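Long-range contacts in beta-lactamase (Burkholderia cenocepacia, PDB 5E2G), which probably hydrolyses beta-lactams to substituted beta-amino acids, as a member of the class C beta-lactamase family: residues Ser73-Glu77 and Glu251-Thr255; Leu81-Ala87 and Phe99-Leu105. All blocks are in the same frame, centred on the assembly; numbering follows the deposited sequence.

Contact 1: Ser73-Glu77 and Glu251-Thr255; sequences SDAQE and ERTHT
R252 and S73 meet where helix 64-77 passes the C-terminal part of helix 244-252. R252 has the largest share of the buried surface, followed by S73. The aliphatic part of R252 does most of the touching. R252 CB lies 3.7 Å from S73 OG. Farther out, R252 CD comes within 3.3 Å of E77 OE1. The chain of R252 is extended from CG to NE, which brings CD and NE up to the E77 and Q76 end groups.

E77 meets it obliquely, with the carboxylate and guanidinium planes 50° apart. The ion pair is long, at 3.7 Å between E77 OE1 and R252 NE. E77 OE1 stands off the guanidinium plane, and the pair rests on charge without a directed N-H bond. The other carboxylate oxygen, E77 OE2, has a weak, long ion pair with R248. The side chain of Q76 crosses that of R252 at about a right angle.

S73 sits deeper, where the contact is buried. Its OG is anti to the backbone N (chi1 -172°) and reaches toward the other helix. There it is hydrogen-bonded to the backbone oxygen of A249, just before the segment 251-255. The same side chain packs against T253, with S73 CB 3.7 Å from T253 CG2. T253 turns its hydroxyl elsewhere, to the backbone oxygen of I250, and offers the methyl to S73.

A type I turn runs from R252 to T255. T255 OG1 and T255 N both bond to R252 O, from the same face of its carbonyl plane. The OG1 bond is 2.8 Å long. No hydrogen bond joins the two segments directly. The chemistry implies a satisfied S73 OG beside one methyl contact on the buried side and, toward the surface, an undirected charge pair.

Contact 2: Leu81-Ala87 and Phe99-Leu105; sequences LSLADPA and FGVVTLL
Three backbone hydrogen bonds join L81-A87 to F99-L105. The shortest is A87 N to V102 O, at 2.7 Å. L104 N bonds to D85 O at 3.0 Å. These two bracket P86 and T103, an antiparallel, non-hydrogen-bonded pair. The third, L105 N to L83 O at 2.8 Å, lies beyond it, in the first turn of the helix. D85 O also has a CH...O contact from T103 CA, at 3.1 Å.

D85 also ties its own loop together. Its OD2 accepts from S82 N and from Y90 OH. S82 N comes from above the carboxylate plane, 60° out of it.

L104 carries the largest share of the packing. With CG beside the backbone N (chi1 -80°), it sends CD2 to L81 CD1, at 3.7 Å, and CD1 against D85 O. L83 and L105 cross at about a right angle and touch through their CD1 methyls. At the far end the A87 methyl meets F99 CE2 at 3.7 Å. The F99 ring is also edge-to-face with W136.

T103 is the N-cap of helix 104-108, and Q106 OE1 returns a bond to T103 N, consistent with a capping box. An isolated beta bridge thus leads into a capped helix start, in the helical part of the class C beta-lactamase fold.

Contact 2 is nested within the chain loop closed by contact 1, and the two touch. Helix 64-77 ends in contact 1, and the loop after it enters contact 2. There A75 CB packs on L81 CD2 at 3.6 Å, and Q76 CG lies near L81 O. Both contacts are partly buried, but contact 2 lies farther from the centre of the chain. It buries 525 Å², against 187 Å² in contact 1. Contact 1 sets the last turn of helix 64-77 against the C-terminal part of 244-252, through side chains. Contact 2 joins two mainly irregular segments through backbone bonds and leucine packing. Helix 150-164 packs on D74, A75 and, in contact 2, L81, A87, F99 and L104.

Contact 1: Ser73-Glu77 and Glu251-Thr255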
ATOM      1  N   SER A  73       1.541   0.565  13.455  1.00 14.40           N
ATOM      2  CA  SER A  73       0.597  -0.180  14.274  1.00 13.77           C
ATOM      3  C   SER A  73       1.331  -1.080  15.260  1.00 17.57           C
ATOM      4  O   SER A  73       0.914  -1.227  16.415  1.00 18.82           O
ATOM      5  CB  SER A  73      -0.326  -0.986  13.359  1.00 11.87           C
ATOM      6  OG  SER A  73      -1.378  -1.592  14.070  1.00 15.35           O
ATOM      7  N   ASP A  74       2.448  -1.666  14.835  1.00 17.39           N
ATOM      8  CA  ASP A  74       3.214  -2.500  15.752  1.00 20.05           C
ATOM      9  C   ASP A  74       3.842  -1.675  16.871  1.00 23.62           C
ATOM     10  O   ASP A  74       3.783  -2.065  18.042  1.00 27.38           O
ATOM     11  CB  ASP A  74       4.285  -3.271  15.001  1.00 18.76           C
ATOM     12  CG  ASP A  74       4.970  -4.259  15.889  1.00 19.92           C
ATOM     13  OD1 ASP A  74       4.378  -5.337  16.127  1.00 20.94           O
ATOM     14  OD2 ASP A  74       6.100  -3.967  16.345  1.00 21.81           O
ATOM     15  N   ALA A  75       4.475  -0.549  16.528  1.00 21.09           N
ATOM     16  CA  ALA A  75       4.967   0.366  17.552  1.00 19.23           C
ATOM     17  C   ALA A  75       3.868   0.733  18.541  1.00 20.99           C
ATOM     18  O   ALA A  75       4.087   0.727  19.757  1.00 21.48           O
ATOM     19  CB  ALA A  75       5.538   1.624  16.897  1.00 16.84           C
ATOM     20  N   GLN A  76       2.672   1.046  18.038  1.00 21.40           N
ATOM     21  CA  GLN A  76       1.562   1.362  18.926  1.00 17.83           C
ATOM     22  C   GLN A  76       1.265   0.190  19.848  1.00 20.71           C
ATOM     23  O   GLN A  76       1.036   0.378  21.049  1.00 19.55           O
ATOM     24  CB  GLN A  76       0.331   1.743  18.099  1.00 17.96           C
ATOM     25  CG  GLN A  76      -0.749   2.489  18.860  1.00 28.07           C
ATOM     26  CD  GLN A  76      -1.677   1.559  19.607  1.00 43.68           C
ATOM     27  OE1 GLN A  76      -1.881   0.415  19.198  1.00 53.74           O
ATOM     28  NE2 GLN A  76      -2.242   2.035  20.714  1.00 44.79           N
ATOM     29  N   GLU A  77       1.306  -1.034  19.303  1.00 21.10           N
ATOM     30  CA  GLU A  77       1.005  -2.224  20.097  1.00 25.27           C
ATOM     31  C   GLU A  77       2.033  -2.436  21.194  1.00 26.43           C
ATOM     32  O   GLU A  77       1.710  -2.983  22.254  1.00 30.79           O
ATOM     33  CB  GLU A  77       0.939  -3.468  19.207  1.00 29.58           C
ATOM     34  CG  GLU A  77      -0.379  -3.666  18.465  1.00 34.39           C
ATOM     35  CD  GLU A  77      -1.591  -3.685  19.388  1.00 37.08           C
ATOM     36  OE1 GLU A  77      -2.414  -2.751  19.290  1.00 38.41           O
ATOM     37  OE2 GLU A  77      -1.712  -4.619  20.217  1.00 36.30           O
ATOM     38  N   GLU A 251      -4.091  -6.607  12.249  1.00 15.06           N
ATOM     39  CA  GLU A 251      -5.546  -6.488  12.224  1.00 19.48           C
ATOM     40  C   GLU A 251      -5.982  -5.058  12.522  1.00 16.96           C
ATOM     41  O   GLU A 251      -6.927  -4.549  11.910  1.00 17.31           O
ATOM     42  CB  GLU A 251      -6.191  -7.466  13.207  1.00 20.61           C
ATOM     43  CG  GLU A 251      -7.687  -7.606  12.963  1.00 27.48           C
ATOM     44  CD  GLU A 251      -8.385  -8.571  13.911  1.00 37.76           C
ATOM     45  OE1 GLU A 251      -7.751  -9.015  14.894  1.00 46.61           O
ATOM     46  OE2 GLU A 251      -9.572  -8.884  13.672  1.00 36.00           O
ATOM     47  N   ARG A 252      -5.269  -4.377  13.421  1.00 13.94           N
ATOM     48  CA  ARG A 252      -5.644  -3.031  13.826  1.00 12.75           C
ATOM     49  C   ARG A 252      -5.475  -2.004  12.711  1.00 15.71           C
ATOM     50  O   ARG A 252      -6.097  -0.942  12.778  1.00 15.88           O
ATOM     51  CB  ARG A 252      -4.833  -2.633  15.051  1.00 20.18           C
ATOM     52  CG  ARG A 252      -5.611  -1.841  16.064  1.00 29.30           C
ATOM     53  CD  ARG A 252      -4.935  -1.885  17.417  1.00 33.89           C
ATOM     54  NE  ARG A 252      -5.270  -0.713  18.209  1.00 36.41           N
ATOM     55  CZ  ARG A 252      -6.269  -0.664  19.080  1.00 49.40           C
ATOM     56  NH1 ARG A 252      -6.499   0.457  19.750  1.00 58.81           N
ATOM     57  NH2 ARG A 252      -7.040  -1.731  19.282  1.00 49.58           N
ATOM     58  N   THR A 253      -4.670  -2.286  11.677  1.00 15.70           N
ATOM     59  CA  THR A 253      -4.653  -1.396  10.516  1.00 12.07           C
ATOM     60  C   THR A 253      -5.960  -1.442   9.722  1.00 12.71           C
ATOM     61  O   THR A 253      -6.115  -0.666   8.770  1.00 13.33           O
ATOM     62  CB  THR A 253      -3.502  -1.732   9.565  1.00 11.70           C
ATOM     63  OG1 THR A 253      -3.815  -2.938   8.861  1.00 13.27           O
ATOM     64  CG2 THR A 253      -2.182  -1.898  10.319  1.00 14.48           C
ATOM     65  N   HIS A 254      -6.882  -2.342  10.069  1.00 12.07           N
ATOM     66  CA  HIS A 254      -8.196  -2.411   9.439  1.00 13.68           C
ATOM     67  C   HIS A 254      -9.246  -1.610  10.193  1.00 14.64           C
ATOM     68  O   HIS A 254     -10.434  -1.711   9.869  1.00 15.51           O
ATOM     69  CB  HIS A 254      -8.686  -3.862   9.334  1.00 13.82           C
ATOM     70  CG  HIS A 254      -7.740  -4.791   8.635  1.00 15.33           C
ATOM     71  ND1 HIS A 254      -8.013  -6.131   8.470  1.00 16.34           N
ATOM     72  CD2 HIS A 254      -6.529  -4.582   8.072  1.00 15.99           C
ATOM     73  CE1 HIS A 254      -7.010  -6.710   7.838  1.00 15.38           C
ATOM     74  NE2 HIS A 254      -6.095  -5.792   7.587  1.00 15.25           N
ATOM     75  N   THR A 255      -8.840  -0.863  11.215  1.00 13.20           N
ATOM     76  CA  THR A 255      -9.758  -0.012  11.960  1.00 14.54           C
ATOM     77  C   THR A 255     -10.274   1.103  11.056  1.00 13.00           C
ATOM     78  O   THR A 255      -9.489   1.762  10.379  1.00 11.54           O
ATOM     79  CB  THR A 255      -9.031   0.572  13.175  1.00 15.69           C
ATOM     80  OG1 THR A 255      -8.611  -0.494  14.036  1.00 18.18           O
ATOM     81  CG2 THR A 255      -9.921   1.538  13.945  1.00 13.96           C
TER

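Contact 2: Leu81-Ala87 and Phe99-Leu105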
ATOM      1  N   LEU A  81       4.545   4.202  20.697  1.00 18.11           N
ATOM      2  CA  LEU A  81       3.876   5.414  20.257  1.00 17.99           C
ATOM      3  C   LEU A  81       2.378   5.263  20.462  1.00 16.99           C
ATOM      4  O   LEU A  81       1.862   4.168  20.693  1.00 16.94           O
ATOM      5  CB  LEU A  81       4.187   5.745  18.790  1.00 13.88           C
ATOM      6  CG  LEU A  81       3.794   4.777  17.672  1.00 14.34           C
ATOM      7  CD1 LEU A  81       2.317   4.863  17.282  1.00 14.66           C
ATOM      8  CD2 LEU A  81       4.673   5.041  16.470  1.00 16.19           C
ATOM      9  N   SER A  82       1.688   6.391  20.362  1.00 18.63           N
ATOM     10  CA  SER A  82       0.245   6.434  20.201  1.00 20.67           C
ATOM     11  C   SER A  82      -0.066   7.076  18.858  1.00 16.85           C
ATOM     12  O   SER A  82       0.601   8.032  18.455  1.00 16.53           O
ATOM     13  CB  SER A  82      -0.417   7.223  21.336  1.00 23.55           C
ATOM     14  OG  SER A  82      -1.731   7.616  20.987  1.00 22.24           O
ATOM     15  N   LEU A  83      -1.054   6.534  18.147  1.00 15.97           N
ATOM     16  CA  LEU A  83      -1.484   7.183  16.915  1.00 17.66           C
ATOM     17  C   LEU A  83      -2.011   8.588  17.170  1.00 20.51           C
ATOM     18  O   LEU A  83      -2.006   9.419  16.255  1.00 22.52           O
ATOM     19  CB  LEU A  83      -2.542   6.344  16.213  1.00 17.47           C
ATOM     20  CG  LEU A  83      -2.047   5.016  15.656  1.00 18.61           C
ATOM     21  CD1 LEU A  83      -3.190   4.337  14.927  1.00 20.17           C
ATOM     22  CD2 LEU A  83      -0.850   5.225  14.734  1.00 17.74           C
ATOM     23  N   ALA A  84      -2.451   8.871  18.393  1.00 13.77           N
ATOM     24  CA  ALA A  84      -2.881  10.205  18.772  1.00 19.72           C
ATOM     25  C   ALA A  84      -1.721  11.132  19.111  1.00 21.43           C
ATOM     26  O   ALA A  84      -1.959  12.309  19.400  1.00 23.56           O
ATOM     27  CB  ALA A  84      -3.836  10.123  19.963  1.00 20.15           C
ATOM     28  N   ASP A  85      -0.486  10.645  19.080  1.00 18.52           N
ATOM     29  CA  ASP A  85       0.655  11.501  19.365  1.00 18.50           C
ATOM     30  C   ASP A  85       0.781  12.592  18.303  1.00 20.13           C
ATOM     31  O   ASP A  85       0.594  12.320  17.109  1.00 22.16           O
ATOM     32  CB  ASP A  85       1.947  10.685  19.412  1.00 19.14           C
ATOM     33  CG  ASP A  85       2.005   9.738  20.601  1.00 21.97           C
ATOM     34  OD1 ASP A  85       1.225   9.925  21.561  1.00 26.47           O
ATOM     35  OD2 ASP A  85       2.846   8.815  20.578  1.00 22.51           O
ATOM     36  N   PRO A  86       1.111  13.824  18.692  1.00 17.21           N
ATOM     37  CA  PRO A  86       1.378  14.867  17.701  1.00 19.34           C
ATOM     38  C   PRO A  86       2.773  14.718  17.127  1.00 24.67           C
ATOM     39  O   PRO A  86       3.693  14.233  17.790  1.00 25.98           O
ATOM     40  CB  PRO A  86       1.259  16.156  18.517  1.00 19.32           C
ATOM     41  CG  PRO A  86       1.744  15.745  19.866  1.00 18.26           C
ATOM     42  CD  PRO A  86       1.285  14.320  20.067  1.00 17.38           C
ATOM     43  N   ALA A  87       2.918  15.133  15.867  1.00 22.66           N
ATOM     44  CA  ALA A  87       4.232  15.094  15.238  1.00 19.15           C
ATOM     45  C   ALA A  87       5.254  15.842  16.074  1.00 22.60           C
ATOM     46  O   ALA A  87       6.414  15.427  16.159  1.00 26.28           O
ATOM     47  CB  ALA A  87       4.163  15.676  13.827  1.00 19.14           C
ATOM     48  N   PHE A  99       2.146  22.060  11.796  1.00 24.15           N
ATOM     49  CA  PHE A  99       2.401  20.635  11.639  1.00 23.71           C
ATOM     50  C   PHE A  99       2.693  19.943  12.962  1.00 24.75           C
ATOM     51  O   PHE A  99       2.504  18.724  13.060  1.00 24.86           O
ATOM     52  CB  PHE A  99       3.567  20.405  10.671  1.00 26.20           C
ATOM     53  CG  PHE A  99       3.657  18.992  10.169  1.00 27.42           C
ATOM     54  CD1 PHE A  99       2.862  18.569   9.112  1.00 27.33           C
ATOM     55  CD2 PHE A  99       4.517  18.079  10.767  1.00 28.11           C
ATOM     56  CE1 PHE A  99       2.925  17.260   8.647  1.00 26.15           C
ATOM     57  CE2 PHE A  99       4.586  16.764  10.314  1.00 26.12           C
ATOM     58  CZ  PHE A  99       3.790  16.357   9.248  1.00 25.74           C
ATOM     59  N   GLY A 100       3.144  20.683  13.978  1.00 26.91           N
ATOM     60  CA  GLY A 100       3.461  20.073  15.258  1.00 26.18           C
ATOM     61  C   GLY A 100       2.276  19.426  15.947  1.00 26.66           C
ATOM     62  O   GLY A 100       2.469  18.582  16.829  1.00 29.91           O
ATOM     63  N   VAL A 101       1.053  19.807  15.569  1.00 24.53           N
ATOM     64  CA  VAL A 101      -0.154  19.250  16.170  1.00 25.05           C
ATOM     65  C   VAL A 101      -0.781  18.137  15.340  1.00 23.30           C
ATOM     66  O   VAL A 101      -1.681  17.448  15.846  1.00 25.08           O
ATOM     67  CB  VAL A 101      -1.220  20.339  16.421  1.00 24.36           C
ATOM     68  CG1 VAL A 101      -0.637  21.481  17.240  1.00 27.49           C
ATOM     69  CG2 VAL A 101      -1.785  20.831  15.106  1.00 21.10           C
ATOM     70  N   VAL A 102      -0.362  17.954  14.083  1.00 22.66           N
ATOM     71  CA  VAL A 102      -0.866  16.833  13.291  1.00 22.69           C
ATOM     72  C   VAL A 102      -0.502  15.536  13.996  1.00 23.83           C
ATOM     73  O   VAL A 102       0.647  15.344  14.412  1.00 27.49           O
ATOM     74  CB  VAL A 102      -0.297  16.866  11.864  1.00 17.04           C
ATOM     75  CG1 VAL A 102      -0.777  15.658  11.086  1.00 18.58           C
ATOM     76  CG2 VAL A 102      -0.713  18.118  11.151  1.00 22.68           C
ATOM     77  N   THR A 103      -1.479  14.646  14.154  1.00 22.06           N
ATOM     78  CA  THR A 103      -1.224  13.385  14.837  1.00 17.20           C
ATOM     79  C   THR A 103      -0.737  12.335  13.855  1.00 18.10           C
ATOM     80  O   THR A 103      -0.847  12.485  12.635  1.00 20.13           O
ATOM     81  CB  THR A 103      -2.469  12.868  15.554  1.00 16.80           C
ATOM     82  OG1 THR A 103      -3.528  12.643  14.606  1.00 17.99           O
ATOM     83  CG2 THR A 103      -2.917  13.861  16.614  1.00 16.48           C
ATOM     84  N   LEU A 104      -0.184  11.253  14.404  1.00 18.32           N
ATOM     85  CA  LEU A 104       0.197  10.127  13.561  1.00 17.73           C
ATOM     86  C   LEU A 104      -1.017   9.554  12.838  1.00 16.03           C
ATOM     87  O   LEU A 104      -0.925   9.162  11.673  1.00 15.89           O
ATOM     88  CB  LEU A 104       0.901   9.059  14.406  1.00 15.14           C
ATOM     89  CG  LEU A 104       2.383   9.229  14.786  1.00 14.32           C
ATOM     90  CD1 LEU A 104       2.704  10.543  15.441  1.00 19.65           C
ATOM     91  CD2 LEU A 104       2.776   8.125  15.708  1.00 16.26           C
ATOM     92  N   LEU A 105      -2.178   9.551  13.496  1.00 15.51           N
ATOM     93  CA  LEU A 105      -3.400   9.060  12.861  1.00 16.21           C
ATOM     94  C   LEU A 105      -3.774   9.893  11.638  1.00 16.63           C
ATOM     95  O   LEU A 105      -4.138   9.344  10.593  1.00 14.51           O
ATOM     96  CB  LEU A 105      -4.544   9.053  13.873  1.00 18.98           C
ATOM     97  CG  LEU A 105      -5.819   8.364  13.387  1.00 21.02           C
ATOM     98  CD1 LEU A 105      -5.531   6.905  13.029  1.00 20.91           C
ATOM     99  CD2 LEU A 105      -6.912   8.472  14.436  1.00 21.04           C
TER